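Blr6230 protein (Bradyrhizobium diazoefficiens USDA 110, PDB 5NGG) is a zinc-dependent subclass B3 metallo-beta-lactamase, an enzyme class that hydrolyses the amide bond of beta-lactam antibiotics. Local coordinates at residues 47-52 / 246-251. Residues are numbered along the deposited sequence; the frame is centred on the assembly and turned at random.
Sequences IYYVGT and YGMQAK
Met248 and Tyr49 form a Met-aromatic contact that, in this alpha-beta/beta-alpha fold of the metallo-beta-lactamases, joins strand 47-49 of the seven-stranded sheet to the first turn of helix 248-253. Met248 SD stands 4.6 Å from the centroid of the Tyr49 ring and only 10° off its normal, so the sulfur sits almost straight over the face but farther from it than a close contact. The terminal methyl adds a CH-pi contact: Met248 CE is 4.0 Å from the same centroid, 28° off the normal, and leans toward the phenol end, where it comes to 3.6 Å from Tyr49 CZ. The bends at chi2 and chi3 of Met248 fold the thioether across the ring instead of letting it run straight on.

Tyr246 contributes van der Waals contact of a different kind. Tyr246 OH meets the edge of the Tyr49 ring, near the ring plane and 3.5 Å from Tyr49 CE2, while that hydroxyl is hydrogen-bonded to Tyr58 OH on the neighbouring strand 58-62. All three touching side chains are buried, and the side chain of Tyr246 lies about 7 Å from that of the zinc ligand His242.

Hydrogen bonding at the phenol end ties the ring back to its own segment. Tyr49 OH donates to Thr52 O at 2.7 Å, with a C=O...O angle of 161° and the acceptor in the ring plane.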
loop_
_atom_site.group_PDB
_atom_site.type_symbol
_atom_site.label_atom_id
_atom_site.label_comp_id
_atom_site.label_asym_id
_atom_site.label_seq_id
_atom_site.Cartn_x
_atom_site.Cartn_y
_atom_site.Cartn_z
ATOM N N ILE A 47 -5.023 11.279 -9.339
ATOM C CA ILE A 47 -4.175 10.185 -8.854
ATOM C C ILE A 47 -3.141 9.848 -9.933
ATOM O O ILE A 47 -3.514 9.505 -11.065
ATOM C CB ILE A 47 -4.974 8.926 -8.484
ATOM C CG1 ILE A 47 -6.019 9.211 -7.408
ATOM C CG2 ILE A 47 -4.015 7.819 -8.044
ATOM C CD1 ILE A 47 -6.969 8.075 -7.145
ATOM N N TYR A 48 -1.867 9.904 -9.538
ATOM C CA TYR A 48 -0.741 9.698 -10.450
ATOM C C TYR A 48 0.128 8.554 -9.906
ATOM O O TYR A 48 0.428 8.513 -8.706
ATOM C CB TYR A 48 0.133 10.960 -10.571
ATOM C CG TYR A 48 -0.604 12.158 -11.132
ATOM C CD1 TYR A 48 -1.510 12.876 -10.356
ATOM C CD2 TYR A 48 -0.432 12.549 -12.464
ATOM C CE1 TYR A 48 -2.221 13.946 -10.879
ATOM C CE2 TYR A 48 -1.131 13.630 -12.989
ATOM C CZ TYR A 48 -2.016 14.322 -12.197
ATOM O OH TYR A 48 -2.730 15.385 -12.722
ATOM N N TYR A 49 0.543 7.648 -10.789
ATOM C CA TYR A 49 1.443 6.543 -10.426
ATOM C C TYR A 49 2.880 7.012 -10.563
ATOM O O TYR A 49 3.257 7.505 -11.624
ATOM C CB TYR A 49 1.189 5.345 -11.359
ATOM C CG TYR A 49 1.925 4.094 -10.950
ATOM C CD1 TYR A 49 3.259 3.879 -11.315
ATOM C CD2 TYR A 49 1.304 3.121 -10.195
ATOM C CE1 TYR A 49 3.957 2.738 -10.925
ATOM C CE2 TYR A 49 1.999 1.964 -9.810
ATOM C CZ TYR A 49 3.319 1.775 -10.156
ATOM O OH TYR A 49 3.924 0.619 -9.723
ATOM N N VAL A 50 3.686 6.868 -9.499
ATOM C CA VAL A 50 5.104 7.264 -9.471
ATOM C C VAL A 50 5.995 6.156 -8.895
ATOM O O VAL A 50 7.135 6.409 -8.483
ATOM C CB VAL A 50 5.335 8.604 -8.725
ATOM C CG1 VAL A 50 4.636 9.750 -9.439
ATOM C CG2 VAL A 50 4.865 8.520 -7.282
ATOM N N GLY A 51 5.485 4.919 -8.866
ATOM C CA GLY A 51 6.233 3.796 -8.283
ATOM C C GLY A 51 7.199 3.141 -9.260
ATOM O O GLY A 51 7.608 3.701 -10.288
ATOM N N THR A 52 7.595 1.929 -8.897
ATOM C CA THR A 52 8.529 1.125 -9.666
ATOM C C THR A 52 7.727 0.075 -10.433
ATOM O O THR A 52 6.496 0.034 -10.384
ATOM C CB THR A 52 9.581 0.472 -8.749
ATOM O OG1 THR A 52 8.930 -0.530 -7.984
ATOM C CG2 THR A 52 10.248 1.494 -7.825
ATOM N N TYR A 246 -3.724 -5.202 -8.889
ATOM C CA TYR A 246 -4.758 -4.719 -9.784
ATOM C C TYR A 246 -4.357 -4.778 -11.250
ATOM O O TYR A 246 -4.997 -4.147 -12.073
ATOM C CB TYR A 246 -5.239 -3.322 -9.356
ATOM C CG TYR A 246 -4.183 -2.252 -9.351
ATOM C CD1 TYR A 246 -3.270 -2.149 -8.302
ATOM C CD2 TYR A 246 -4.081 -1.329 -10.388
ATOM C CE1 TYR A 246 -2.299 -1.165 -8.288
ATOM C CE2 TYR A 246 -3.123 -0.318 -10.358
ATOM C CZ TYR A 246 -2.212 -0.243 -9.320
ATOM O OH TYR A 246 -1.270 0.765 -9.312
ATOM N N GLY A 247 -3.337 -5.550 -11.599
ATOM C CA GLY A 247 -2.955 -5.702 -12.989
ATOM C C GLY A 247 -2.651 -4.367 -13.644
ATOM O O GLY A 247 -3.121 -4.081 -14.731
ATOM N N MET A 248 -1.816 -3.572 -12.973
ATOM C CA MET A 248 -1.552 -2.204 -13.407
ATOM C C MET A 248 -1.030 -2.092 -14.841
ATOM O O MET A 248 -1.531 -1.278 -15.612
ATOM C CB MET A 248 -0.555 -1.542 -12.446
ATOM C CG MET A 248 -0.253 -0.075 -12.748
ATOM S SD MET A 248 1.071 0.203 -13.945
ATOM C CE MET A 248 2.497 -0.302 -12.980
ATOM N N GLN A 249 -0.034 -2.905 -15.188
ATOM C CA GLN A 249 0.669 -2.709 -16.443
ATOM C C GLN A 249 -0.279 -2.981 -17.614
ATOM O O GLN A 249 -0.261 -2.293 -18.642
ATOM C CB GLN A 249 1.931 -3.602 -16.462
ATOM C CG GLN A 249 3.001 -3.245 -15.423
ATOM C CD GLN A 249 2.891 -3.947 -14.043
ATOM O OE1 GLN A 249 1.767 -4.294 -13.545
ATOM N NE2 GLN A 249 4.063 -4.105 -13.375
ATOM N N ALA A 250 -1.085 -4.018 -17.486
ATOM C CA ALA A 250 -2.057 -4.361 -18.532
ATOM C C ALA A 250 -3.093 -3.264 -18.730
ATOM O O ALA A 250 -3.511 -2.988 -19.857
ATOM C CB ALA A 250 -2.722 -5.693 -18.222
ATOM N N LYS A 251 -3.527 -2.648 -17.641
ATOM C CA LYS A 251 -4.463 -1.525 -17.729
ATOM C C LYS A 251 -3.828 -0.282 -18.348
ATOM O O LYS A 251 -4.431 0.368 -19.196
ATOM C CB LYS A 251 -5.036 -1.204 -16.367
ATOM C CG LYS A 251 -6.064 -2.205 -15.881
ATOM C CD LYS A 251 -6.305 -2.091 -14.387
ATOM C CE LYS A 251 -7.483 -2.900 -13.890
ATOM N NZ LYS A 251 -7.458 -2.917 -12.399
#